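Local coordinates for protein CalG4 (Micromonospora echinospora, PDB 3IA7) that is probably a GT-B-fold protein built from two domains, each with a parallel sheet flanked by helices, at residues Tyr57-Phe61 with Arg85-Ile90; Glu184-Leu188 with Glu206-Phe210; Leu193-Phe197 with Met376-Ile380; Val233-Ser237 with Ile289-Leu295; Ala251-Phe256 with Pro353-Arg357. One frame throughout, in Å; residues are numbered along the deposited sequence. Where two conformers were deposited one is given.

Interaction 1 (Tyr57-Phe61 with Arg85-Ile90)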
# COMPACT_ATOMS: atom_id res chain seq x y z
N TYR A 57 -24.98 -6.01 -1.50
CA TYR A 57 -26.05 -5.64 -2.40
C TYR A 57 -25.79 -6.34 -3.74
O TYR A 57 -24.66 -6.79 -4.03
CB TYR A 57 -26.17 -4.08 -2.50
CG TYR A 57 -25.25 -3.42 -3.54
CD1 TYR A 57 -25.73 -3.14 -4.84
CD2 TYR A 57 -23.91 -3.12 -3.25
CE1 TYR A 57 -24.89 -2.52 -5.80
CE2 TYR A 57 -23.10 -2.49 -4.20
CZ TYR A 57 -23.60 -2.18 -5.45
OH TYR A 57 -22.78 -1.61 -6.43
N LYS A 58 -26.86 -6.42 -4.53
CA LYS A 58 -26.83 -6.99 -5.85
C LYS A 58 -26.76 -5.85 -6.87
O LYS A 58 -27.66 -5.01 -6.95
CB LYS A 58 -28.11 -7.79 -6.08
CG LYS A 58 -28.31 -8.18 -7.55
CD LYS A 58 -27.48 -9.38 -7.91
CE LYS A 58 -27.90 -9.95 -9.29
NZ LYS A 58 -26.87 -10.97 -9.69
N SER A 59 -25.67 -5.84 -7.62
CA SER A 59 -25.46 -4.80 -8.62
C SER A 59 -26.25 -4.99 -9.87
O SER A 59 -26.28 -6.11 -10.44
CB SER A 59 -23.97 -4.71 -8.98
OG SER A 59 -23.71 -3.63 -9.85
N GLU A 60 -26.84 -3.89 -10.32
CA GLU A 60 -27.45 -3.81 -11.66
C GLU A 60 -26.48 -4.18 -12.78
O GLU A 60 -26.89 -4.63 -13.85
CB GLU A 60 -28.02 -2.41 -11.90
CG GLU A 60 -29.15 -2.07 -10.94
CD GLU A 60 -30.46 -2.80 -11.25
OE1 GLU A 60 -30.91 -2.79 -12.41
OE2 GLU A 60 -31.02 -3.41 -10.33
N PHE A 61 -25.19 -4.04 -12.51
CA PHE A 61 -24.16 -4.23 -13.51
C PHE A 61 -23.78 -5.71 -13.75
O PHE A 61 -22.95 -6.02 -14.62
CB PHE A 61 -22.96 -3.34 -13.18
CG PHE A 61 -23.28 -1.87 -13.26
CD1 PHE A 61 -23.58 -1.27 -14.48
CD2 PHE A 61 -23.31 -1.08 -12.12
CE1 PHE A 61 -23.89 0.07 -14.56
CE2 PHE A 61 -23.63 0.25 -12.19
CZ PHE A 61 -23.91 0.83 -13.40
N ARG A 85 -31.16 2.98 -10.61
CA ARG A 85 -31.43 1.66 -10.04
C ARG A 85 -30.30 1.18 -9.14
O ARG A 85 -30.56 0.59 -8.09
CB ARG A 85 -31.71 0.60 -11.11
CG ARG A 85 -33.04 0.79 -11.87
CD ARG A 85 -33.41 -0.46 -12.66
NE ARG A 85 -32.40 -0.84 -13.65
CZ ARG A 85 -32.36 -0.38 -14.90
NH1 ARG A 85 -33.28 0.48 -15.33
NH2 ARG A 85 -31.40 -0.79 -15.73
N GLU A 86 -29.05 1.42 -9.54
CA GLU A 86 -27.89 1.03 -8.73
C GLU A 86 -27.86 1.79 -7.40
O GLU A 86 -27.58 1.18 -6.34
CB GLU A 86 -26.58 1.32 -9.51
CG GLU A 86 -25.31 0.70 -8.83
CD GLU A 86 -25.19 -0.81 -9.00
OE1 GLU A 86 -26.20 -1.49 -9.29
OE2 GLU A 86 -24.07 -1.32 -8.81
N ASN A 87 -28.12 3.11 -7.45
CA ASN A 87 -28.29 3.87 -6.20
C ASN A 87 -29.38 3.23 -5.31
O ASN A 87 -29.19 3.06 -4.11
CB ASN A 87 -28.66 5.32 -6.52
CG ASN A 87 -27.43 6.19 -6.69
OD1 ASN A 87 -26.99 6.80 -5.73
ND2 ASN A 87 -26.80 6.17 -7.89
N VAL A 88 -30.52 2.92 -5.92
CA VAL A 88 -31.64 2.29 -5.18
C VAL A 88 -31.28 0.89 -4.59
O VAL A 88 -31.68 0.53 -3.46
CB VAL A 88 -32.93 2.20 -6.05
CG1 VAL A 88 -34.03 1.37 -5.37
CG2 VAL A 88 -33.49 3.62 -6.33
N ALA A 89 -30.51 0.11 -5.34
CA ALA A 89 -30.04 -1.20 -4.87
C ALA A 89 -29.26 -1.06 -3.55
O ALA A 89 -29.49 -1.82 -2.61
CB ALA A 89 -29.20 -1.90 -5.96
N ILE A 90 -28.36 -0.09 -3.51
CA ILE A 90 -27.52 0.21 -2.34
C ILE A 90 -28.36 0.74 -1.18
O ILE A 90 -28.24 0.25 -0.03
CB ILE A 90 -26.39 1.22 -2.72
CG1 ILE A 90 -25.35 0.53 -3.66
CG2 ILE A 90 -25.68 1.80 -1.43
CD1 ILE A 90 -24.53 1.49 -4.44
O HOH W 1 -29.97 -3.56 -14.82
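The loop segment 57-61 runs beside helix segment 85-90 with two close CA pairs, Tyr57 with Ile90 at 6.0 Å and Glu60 with Glu86 at 5.7 Å. Glu86 carries most of the bonding. Glu86 OE2 accepts from two hydroxyls: Ser59 OG at 2.6 Å, on the syn side, and Tyr57 OH at 2.7 Å, from above the carboxylate plane. The other oxygen, Glu86 OE1, takes the backbone N of Glu60 on its syn lone pair, also at 2.7 Å, so three donors fix the rotation of this buried group and probably stabilise its charge. A bend at chi2 (75°) turns the carboxylate back toward the loop. Ser59 OG in turn receives Phe61 N, closing an ST turn. Nearer the surface, Arg85 NE forms a salt bridge with Glu60 OE1 at 2.7 Å, and one water joins that oxygen to Arg85 NH2. Ile90 CG1 stands over the centre of the Tyr57 ring, a CH-pi contact 6° off the ring normal, while Ala89 CB meets Tyr57 CD1 obliquely. The loop follows strand 53-56 at the border of the N-terminal sheet; Tyr57 and Ile90 both reach Val38 of strand 34-39, and Ile90 also packs on Ala115 of helix 113-123.

Interaction 2 (Glu184-Leu188 with Glu206-Phe210)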
# COMPACT_ATOMS: atom_id res chain seq x y z
N GLU A 184 -26.43 19.93 -4.65
CA GLU A 184 -26.16 20.34 -3.28
C GLU A 184 -24.83 19.81 -2.77
O GLU A 184 -24.46 18.68 -3.08
CB GLU A 184 -27.28 19.89 -2.35
CG GLU A 184 -28.53 20.70 -2.61
CD GLU A 184 -29.63 20.35 -1.65
OE1 GLU A 184 -30.13 19.23 -1.73
OE2 GLU A 184 -30.00 21.20 -0.84
N ILE A 185 -24.16 20.61 -1.95
CA ILE A 185 -22.81 20.31 -1.42
C ILE A 185 -22.92 19.66 -0.05
O ILE A 185 -23.67 20.13 0.83
CB ILE A 185 -21.98 21.62 -1.35
CG1 ILE A 185 -21.80 22.15 -2.80
CG2 ILE A 185 -20.64 21.43 -0.54
CD1 ILE A 185 -20.98 23.45 -2.94
N GLU A 186 -22.20 18.56 0.14
CA GLU A 186 -22.18 17.83 1.42
C GLU A 186 -21.51 18.62 2.55
O GLU A 186 -20.72 19.52 2.29
CB GLU A 186 -21.48 16.46 1.24
CG GLU A 186 -21.85 15.49 2.38
CD GLU A 186 -23.37 15.48 2.68
OE1 GLU A 186 -24.14 14.85 1.93
OE2 GLU A 186 -23.80 16.16 3.64
N GLY A 187 -21.89 18.35 3.80
CA GLY A 187 -21.27 19.04 4.96
C GLY A 187 -19.74 18.86 4.99
O GLY A 187 -19.00 19.75 5.45
N LEU A 188 -19.27 17.70 4.52
CA LEU A 188 -17.83 17.38 4.35
C LEU A 188 -17.64 16.50 3.11
O LEU A 188 -18.39 15.54 2.88
CB LEU A 188 -17.22 16.66 5.60
CG LEU A 188 -15.75 16.18 5.47
CD1 LEU A 188 -14.78 17.43 5.37
CD2 LEU A 188 -15.35 15.20 6.60
N GLU A 206 -13.90 25.32 2.97
CA GLU A 206 -13.36 24.40 3.97
C GLU A 206 -14.15 23.09 4.10
O GLU A 206 -13.64 22.17 4.71
CB GLU A 206 -13.21 25.07 5.35
CG GLU A 206 -14.52 25.62 5.88
CD GLU A 206 -14.94 26.89 5.12
OE1 GLU A 206 -14.06 27.55 4.51
OE2 GLU A 206 -16.16 27.18 5.09
N ARG A 207 -15.35 23.00 3.52
CA ARG A 207 -16.10 21.72 3.42
C ARG A 207 -15.43 20.68 2.50
O ARG A 207 -15.87 19.53 2.42
CB ARG A 207 -17.52 21.95 2.97
CG ARG A 207 -18.41 22.78 3.95
CD ARG A 207 -19.72 23.03 3.25
NE ARG A 207 -19.54 23.92 2.08
CZ ARG A 207 -20.55 24.37 1.34
NH1 ARG A 207 -21.78 24.00 1.62
NH2 ARG A 207 -20.32 25.18 0.31
N PHE A 208 -14.41 21.07 1.76
CA PHE A 208 -13.71 20.12 0.87
C PHE A 208 -12.31 19.87 1.42
O PHE A 208 -11.53 20.83 1.57
CB PHE A 208 -13.63 20.66 -0.56
CG PHE A 208 -14.99 20.82 -1.22
CD1 PHE A 208 -15.50 19.81 -2.04
CD2 PHE A 208 -15.77 21.94 -0.95
CE1 PHE A 208 -16.76 19.94 -2.65
CE2 PHE A 208 -17.06 22.07 -1.51
CZ PHE A 208 -17.55 21.07 -2.39
N ALA A 209 -12.00 18.63 1.76
CA ALA A 209 -10.62 18.28 2.14
C ALA A 209 -9.89 17.52 1.00
O ALA A 209 -10.28 16.40 0.61
CB ALA A 209 -10.60 17.47 3.44
N PHE A 210 -8.84 18.13 0.46
CA PHE A 210 -8.07 17.46 -0.66
C PHE A 210 -6.94 16.62 -0.04
O PHE A 210 -5.84 17.13 0.26
CB PHE A 210 -7.56 18.50 -1.69
CG PHE A 210 -8.70 19.22 -2.38
CD1 PHE A 210 -9.24 18.69 -3.57
CD2 PHE A 210 -9.28 20.34 -1.79
CE1 PHE A 210 -10.34 19.34 -4.21
CE2 PHE A 210 -10.40 21.02 -2.40
CZ PHE A 210 -10.93 20.49 -3.61
O HOH W 2 -23.30 21.91 3.11
O HOH W 3 -18.39 19.40 0.83
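Ile185 lays its CG2 methyl over the middle of the Arg207 guanidinium, 3.5 Å from Arg207 CZ, and its CD1 continues toward Arg207 NH2. The same methyl reaches the Phe208 ring, with Ile185 CG2 3.6 Å from Phe208 CZ, so it bridges a charged group and an aromatic one. Arg207 places its guanidinium there through a bend at chi3 (-67°), and its aliphatic part runs past the carbonyls of Glu186 and Gly187; Arg207 CG lies 3.4 Å from Gly187 O. The backbones come closest at Leu188 and Arg207, whose CA atoms are 4.8 Å apart, and there Leu188 CA makes a CH...O contact of 3.5 Å with Arg207 O. Two waters complete the joint. One donates to Ile185 O and accepts from Arg207 NH1 at the guanidinium edge. The other lies over a face of the Phe208 ring and donates to both Glu186 O and Arg207 O. Around the contact, Arg207 NH2 forms a salt bridge with Asp205, and backbone bonds from Arg207 and Ala209 to Thr189 join strand 208-210, at the sheet border, to strand 189-191. With its polar links mediated by water, the contact depends on apolar cover of a guanidinium whose charge is probably balanced by Asp205.

Interaction 3 (Leu193-Phe197 with Met376-Ile380)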
# COMPACT_ATOMS: atom_id res chain seq x y z
N LEU A 193 -7.49 13.53 -4.05
CA LEU A 193 -6.62 14.18 -5.03
C LEU A 193 -5.84 15.26 -4.30
O LEU A 193 -6.32 15.75 -3.28
CB LEU A 193 -7.40 14.94 -6.12
CG LEU A 193 -8.50 14.17 -6.88
CD1 LEU A 193 -9.11 15.10 -7.88
CD2 LEU A 193 -8.01 13.00 -7.64
N PRO A 194 -4.66 15.59 -4.82
CA PRO A 194 -4.01 16.79 -4.28
C PRO A 194 -4.75 18.01 -4.78
O PRO A 194 -5.25 18.03 -5.92
CB PRO A 194 -2.58 16.69 -4.80
CG PRO A 194 -2.69 15.98 -6.12
CD PRO A 194 -3.85 14.93 -5.86
N LYS A 195 -4.82 19.04 -3.94
CA LYS A 195 -5.59 20.20 -4.29
C LYS A 195 -5.17 20.83 -5.64
O LYS A 195 -6.02 21.35 -6.41
CB LYS A 195 -5.50 21.24 -3.17
CG LYS A 195 -6.52 22.36 -3.34
CD LYS A 195 -6.52 23.27 -2.07
CE LYS A 195 -7.71 24.22 -2.10
NZ LYS A 195 -7.63 25.09 -0.92
N SER A 196 -3.87 20.80 -5.94
CA SER A 196 -3.44 21.48 -7.15
C SER A 196 -3.97 20.79 -8.41
O SER A 196 -3.86 21.36 -9.51
CB SER A 196 -1.91 21.57 -7.23
OG SER A 196 -1.34 20.28 -7.16
N PHE A 197 -4.37 19.53 -8.29
CA PHE A 197 -4.83 18.77 -9.46
C PHE A 197 -6.32 19.12 -9.71
O PHE A 197 -6.85 18.89 -10.80
CB PHE A 197 -4.70 17.26 -9.23
CG PHE A 197 -4.82 16.43 -10.49
CD1 PHE A 197 -3.93 16.64 -11.55
CD2 PHE A 197 -5.79 15.44 -10.60
CE1 PHE A 197 -4.01 15.86 -12.76
CE2 PHE A 197 -5.87 14.63 -11.80
CZ PHE A 197 -4.95 14.87 -12.86
N MSE A 376 4.21 18.71 -8.40
CA MSE A 376 3.01 17.86 -8.14
C MSE A 376 3.32 16.75 -7.13
O MSE A 376 2.47 16.43 -6.30
CB MSE A 376 2.45 17.22 -9.45
CG MSE A 376 1.18 16.33 -9.20
SE MSE A 376 -0.30 17.39 -8.40
CE MSE A 376 -0.87 18.55 -9.81
N GLN A 377 4.49 16.15 -7.23
CA GLN A 377 4.93 15.15 -6.24
C GLN A 377 4.91 15.70 -4.82
O GLN A 377 4.45 15.02 -3.87
CB GLN A 377 6.34 14.63 -6.59
CG GLN A 377 6.97 13.67 -5.54
CD GLN A 377 8.36 13.16 -5.99
OE1 GLN A 377 9.10 13.88 -6.62
NE2 GLN A 377 8.71 11.94 -5.62
N ARG A 378 5.42 16.91 -4.65
CA ARG A 378 5.43 17.56 -3.33
C ARG A 378 4.00 17.83 -2.85
O ARG A 378 3.73 17.57 -1.67
CB ARG A 378 6.37 18.80 -3.35
CG ARG A 378 7.92 18.41 -3.44
CD ARG A 378 8.31 17.26 -2.42
NE ARG A 378 9.20 16.21 -3.00
CZ ARG A 378 9.83 15.25 -2.31
NH1 ARG A 378 9.72 15.17 -0.98
NH2 ARG A 378 10.61 14.37 -2.94
N ASP A 379 3.12 18.30 -3.74
CA ASP A 379 1.70 18.51 -3.42
C ASP A 379 1.08 17.22 -2.88
O ASP A 379 0.52 17.23 -1.77
CB ASP A 379 0.92 19.02 -4.64
CG ASP A 379 1.33 20.41 -5.04
OD1 ASP A 379 2.09 21.08 -4.31
OD2 ASP A 379 0.88 20.86 -6.10
N ILE A 380 1.28 16.12 -3.61
CA ILE A 380 0.74 14.82 -3.22
C ILE A 380 1.29 14.38 -1.87
O ILE A 380 0.53 13.90 -1.00
CB ILE A 380 1.03 13.75 -4.30
CG1 ILE A 380 0.20 14.07 -5.57
CG2 ILE A 380 0.74 12.27 -3.74
CD1 ILE A 380 0.70 13.29 -6.82
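The Phe197 ring meets the methyl CE of Met376, here selenomethionine, at its edge and near its plane, with Phe197 CD1 4.0 Å from Met376 CE. The other flat group, the Asp379 carboxylate, was deposited in two conformers; in the one given, Ser196 OG approaches OD2 on the anti side. These contacts join the two halves of a GT-B fold: segment 193-197 follows strand 189-191 of the N-terminal sheet and ends in a 3-10 turn, whereas 376-380 belongs to helix 367-381, after the last strand of the C-terminal sheet. The backbones approach most closely at Pro194 and Ile380, with CA atoms 5.3 Å apart. Pro194 is the apolar centre. Pro194 CG touches Ile380 CG1 at 3.5 Å, the two side chains lying side by side, and Met376 SE at 3.6 Å, where the chains cross at about a right angle. Bends at chi2 (60°) and chi3 (70°) fold the Met376 chain so that SE faces the proline while CE reaches Ser196 and Phe197. Leu311 and Phe314 of helix 307-315 add to this packing, Leu311 against Pro194 and Phe314 against Met376 and Ile380. Arg336 gives a further bond at the turn, its NE donating to Phe197 O. At the polar edge Ser196 OG donates to Asp379 OD2, a short bond that rests on one conformer and is doubtful in detail; the same hydroxyl oxygen, Ser196 OG, lies 3.2 Å from Met376 CE.

Interaction 4 (Val233-Ser237 with Ile289-Leu295)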
# COMPACT_ATOMS: atom_id res chain seq x y z
N VAL A 233 14.49 3.74 -17.23
CA VAL A 233 13.44 2.73 -17.04
C VAL A 233 12.10 3.35 -17.49
O VAL A 233 11.78 4.48 -17.15
CB VAL A 233 13.34 2.24 -15.57
CG1 VAL A 233 12.14 1.27 -15.40
CG2 VAL A 233 14.65 1.51 -15.11
N LEU A 234 11.34 2.57 -18.27
CA LEU A 234 9.99 2.91 -18.62
C LEU A 234 9.02 1.93 -18.01
O LEU A 234 9.20 0.70 -18.16
CB LEU A 234 9.83 2.93 -20.15
CG LEU A 234 8.40 3.16 -20.70
CD1 LEU A 234 7.82 4.58 -20.39
CD2 LEU A 234 8.35 2.89 -22.19
N LEU A 235 7.98 2.43 -17.34
CA LEU A 235 6.85 1.57 -16.95
C LEU A 235 5.72 1.77 -17.95
O LEU A 235 5.32 2.90 -18.25
CB LEU A 235 6.36 1.88 -15.52
CG LEU A 235 5.09 1.11 -15.00
CD1 LEU A 235 5.31 -0.35 -15.04
CD2 LEU A 235 4.75 1.52 -13.58
N VAL A 236 5.21 0.67 -18.45
CA VAL A 236 4.07 0.67 -19.34
C VAL A 236 2.91 -0.09 -18.68
O VAL A 236 3.05 -1.26 -18.27
CB VAL A 236 4.37 -0.04 -20.69
CG1 VAL A 236 3.09 0.01 -21.58
CG2 VAL A 236 5.57 0.60 -21.38
N SER A 237 1.76 0.56 -18.58
CA SER A 237 0.61 -0.14 -17.97
C SER A 237 -0.69 0.36 -18.56
O SER A 237 -0.84 1.56 -18.72
CB SER A 237 0.61 0.14 -16.47
OG SER A 237 -0.45 -0.56 -15.86
N ILE A 289 3.04 -6.31 -11.33
CA ILE A 289 4.37 -5.86 -10.93
C ILE A 289 4.16 -4.90 -9.74
O ILE A 289 3.09 -4.30 -9.64
CB ILE A 289 5.12 -5.23 -12.15
CG1 ILE A 289 6.58 -4.96 -11.83
CG2 ILE A 289 4.46 -3.92 -12.62
CD1 ILE A 289 7.29 -6.15 -11.31
N PRO A 290 5.17 -4.73 -8.84
CA PRO A 290 4.86 -3.69 -7.85
C PRO A 290 5.13 -2.32 -8.45
O PRO A 290 6.30 -1.99 -8.71
CB PRO A 290 5.80 -4.03 -6.67
CG PRO A 290 6.95 -4.86 -7.28
CD PRO A 290 6.54 -5.28 -8.68
N PHE A 291 4.06 -1.53 -8.72
CA PHE A 291 4.23 -0.27 -9.44
C PHE A 291 5.21 0.66 -8.74
O PHE A 291 6.05 1.24 -9.40
CB PHE A 291 2.93 0.52 -9.74
CG PHE A 291 2.10 -0.03 -10.86
CD1 PHE A 291 2.60 -0.98 -11.74
CD2 PHE A 291 0.79 0.41 -11.04
CE1 PHE A 291 1.81 -1.50 -12.77
CE2 PHE A 291 -0.01 -0.11 -12.08
CZ PHE A 291 0.51 -1.07 -12.95
N HIS A 292 5.12 0.79 -7.41
CA HIS A 292 5.97 1.74 -6.69
C HIS A 292 7.47 1.46 -6.88
O HIS A 292 8.24 2.40 -7.05
CB HIS A 292 5.63 1.82 -5.20
CG HIS A 292 6.11 3.09 -4.56
ND1 HIS A 292 6.06 4.31 -5.21
CD2 HIS A 292 6.67 3.33 -3.35
CE1 HIS A 292 6.56 5.24 -4.41
NE2 HIS A 292 6.93 4.67 -3.28
N SER A 293 7.86 0.19 -6.83
CA SER A 293 9.27 -0.20 -6.94
C SER A 293 9.78 0.18 -8.32
O SER A 293 10.91 0.69 -8.50
CB SER A 293 9.45 -1.71 -6.70
OG SER A 293 8.77 -2.08 -5.49
N VAL A 294 8.94 -0.04 -9.32
CA VAL A 294 9.37 0.30 -10.70
C VAL A 294 9.36 1.82 -10.86
O VAL A 294 10.36 2.39 -11.36
CB VAL A 294 8.55 -0.41 -11.75
CG1 VAL A 294 9.01 -0.06 -13.17
CG2 VAL A 294 8.61 -1.92 -11.48
N LEU A 295 8.28 2.48 -10.43
CA LEU A 295 8.19 3.97 -10.58
C LEU A 295 9.31 4.67 -9.86
O LEU A 295 9.76 5.73 -10.31
CB LEU A 295 6.83 4.55 -10.11
CG LEU A 295 5.65 4.22 -11.06
CD1 LEU A 295 4.26 4.36 -10.41
CD2 LEU A 295 5.74 4.99 -12.34
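Apolar packing makes up most of the contact, and Leu235 is its centre. Its CD2 methyl fits between Phe291 and Leu295, with Leu235 CD2 3.8 Å from Phe291 CD1 and equally far from Leu295 CG. Nearer the strand backbone, Leu235 CB meets Val294 CG1 at 4.0 Å. The torsions explain the division: chi1 of 176° carries CG away from the backbone N, and chi2 of 59° then directs CD1 toward Val294 and Ile289 and CD2 toward Phe291 and Leu295. Val294 CG1 also reaches Val233 CG1 at 4.1 Å, so one valine methyl spans two residues of the same strand face. Val233, Leu235 and Ser237 all point at the helix, as expected for every second residue of a strand.

A single close polar-to-aromatic approach completes the set. Ser237 OG lies 3.1 Å from Phe291 CZ, oblique to the ring; the hydroxyl also has a weak bond with Gly239 N.

In backbone terms, the axes of strand 233-237 and helix 291-295 come within 9.1 Å, with an angle of 147° between their directions, thus roughly antiparallel. Pro290 occupies the N-cap position. The second subunit borders the helix start, where its Gln221 bonds to Ile289 N and its Trp288 packs on Ile289 and Pro290. Strand 233-237 lies inside the C-terminal parallel sheet, between 262-266 and 298-303, and a helix running antiparallel across such a sheet just before strand 298-303 is characteristic of the Rossmann-like alpha/beta domains of the GT-B fold.

Interaction 5 (Ala251-Phe256 with Pro353-Arg357)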
# COMPACT_ATOMS: atom_id res chain seq x y z
N ALA A 251 4.16 -3.57 -29.80
CA ALA A 251 4.63 -2.29 -30.37
C ALA A 251 5.55 -1.55 -29.42
O ALA A 251 6.54 -1.00 -29.85
CB ALA A 251 3.46 -1.40 -30.74
N CYS A 252 5.20 -1.56 -28.12
CA CYS A 252 6.03 -0.94 -27.06
C CYS A 252 7.35 -1.65 -26.95
O CYS A 252 8.40 -1.00 -26.86
CB CYS A 252 5.30 -0.95 -25.69
SG CYS A 252 3.99 0.26 -25.58
N ALA A 253 7.32 -3.00 -27.00
CA ALA A 253 8.53 -3.79 -26.92
C ALA A 253 9.41 -3.48 -28.11
O ALA A 253 10.63 -3.23 -27.96
CB ALA A 253 8.20 -5.33 -26.88
N GLN A 254 8.80 -3.49 -29.30
CA GLN A 254 9.49 -3.16 -30.57
C GLN A 254 10.15 -1.77 -30.51
O GLN A 254 11.30 -1.61 -30.89
CB GLN A 254 8.55 -3.31 -31.79
CG GLN A 254 8.20 -4.79 -32.12
CD GLN A 254 6.86 -5.04 -32.89
OE1 GLN A 254 6.10 -4.11 -33.25
NE2 GLN A 254 6.57 -6.31 -33.13
N ALA A 255 9.42 -0.79 -29.97
CA ALA A 255 9.90 0.58 -29.85
C ALA A 255 11.26 0.72 -29.12
O ALA A 255 12.09 1.51 -29.52
CB ALA A 255 8.83 1.47 -29.19
N PHE A 256 11.49 -0.07 -28.08
CA PHE A 256 12.71 0.08 -27.27
C PHE A 256 13.77 -1.05 -27.42
O PHE A 256 14.82 -1.02 -26.75
CB PHE A 256 12.35 0.34 -25.78
CG PHE A 256 11.50 1.58 -25.58
CD1 PHE A 256 12.11 2.85 -25.44
CD2 PHE A 256 10.10 1.50 -25.62
CE1 PHE A 256 11.33 4.01 -25.31
CE2 PHE A 256 9.30 2.67 -25.51
CZ PHE A 256 9.93 3.90 -25.34
N PRO A 353 5.80 1.68 -33.43
CA PRO A 353 6.94 1.64 -32.47
C PRO A 353 7.86 2.89 -32.44
O PRO A 353 8.23 3.34 -31.36
CB PRO A 353 7.71 0.39 -32.91
CG PRO A 353 6.67 -0.48 -33.51
CD PRO A 353 5.67 0.43 -34.19
N ALA A 354 8.21 3.44 -33.60
CA ALA A 354 9.08 4.63 -33.63
C ALA A 354 8.38 5.85 -33.04
O ALA A 354 8.99 6.70 -32.37
CB ALA A 354 9.52 4.93 -35.04
N SER A 355 7.09 5.96 -33.30
CA SER A 355 6.32 7.04 -32.69
C SER A 355 6.32 6.94 -31.16
O SER A 355 6.46 7.95 -30.46
CB SER A 355 4.89 7.04 -33.24
OG SER A 355 4.14 8.02 -32.54
N ILE A 356 6.17 5.73 -30.65
CA ILE A 356 6.16 5.50 -29.19
C ILE A 356 7.51 5.86 -28.57
O ILE A 356 7.58 6.61 -27.59
CB ILE A 356 5.83 4.04 -28.85
CG1 ILE A 356 4.39 3.70 -29.26
CG2 ILE A 356 5.97 3.73 -27.35
CD1 ILE A 356 4.14 2.18 -29.31
N ARG A 357 8.59 5.35 -29.15
CA ARG A 357 9.94 5.63 -28.61
C ARG A 357 10.25 7.13 -28.61
O ARG A 357 10.69 7.67 -27.58
CB ARG A 357 11.01 4.82 -29.35
CG ARG A 357 12.44 5.26 -29.06
CD ARG A 357 13.46 4.61 -30.00
NE ARG A 357 13.33 4.98 -31.44
CZ ARG A 357 12.82 4.18 -32.38
NH1 ARG A 357 12.38 2.96 -32.05
NH2 ARG A 357 12.77 4.60 -33.66
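Ile356, Pro353 and Ala255 bury the most surface here. Ile356 acts as a knob in a hole formed by Ala251, Cys252, Ala255 and Phe256: its CD1 reaches Ala251 CB at 3.9 Å, its CB faces Ala255 CB, and its CG2 meets Phe256 CE2 at 3.9 Å. The branches divide the work because chi1 of -66° sets CG1 beside the backbone N and CG2 beside the carbonyl carbon. Pro353 rests on the neighbouring turn, its CB 3.6 Å from Ala251 O and its CG 3.7 Å from Gln254 OE1, with the glutamine lying alongside the proline ring. Ala255 and Pro353 bring the backbones together, their CA atoms only 4.1 Å apart, a spacing that the small alanine side chain permits. The segment axes pass at 7.8 Å with a crossing angle of -70°.

Arg357 supplies the polar link. Arg357 NH1 donates to Ala255 O at 2.9 Å, in the carbonyl plane and on a lone pair, with an N-H...O angle of 158°. Its CB lies over the Phe256 ring toward the rim, while the guanidinium stands nearly perpendicular to that ring.

Both helices cover the C-terminal sheet: Cys252 and Ile356 touch Leu302 of strand 298-303, Phe256 reaches Leu234 and Val263 of strands 233-237 and 262-266, and its ring meets Trp261 edge-to-face.

Overall arrangement
The five contacts follow the two-domain layout. Interactions 1 and 2 lie at opposite borders of the N-terminal sheet, next to strands 53-56 and 208-210, with centres about 25 Å apart. Interactions 4 and 5 cover opposite faces of strand 233-237 in the C-terminal sheet: their centres are about 17 Å apart and they touch where Leu234 CD2 meets Phe256 CE2 at 3.5 Å. Interaction 3 joins the halves; it touches interaction 2 through Phe210 CB and Leu193 O, 3.4 Å apart, and its centre is about 20 Å from that of interaction 4. Bound calcium ions lie about 13 Å from the Tyr57 side chain (interaction 1) and about 10 Å from that of Val233 (interaction 4).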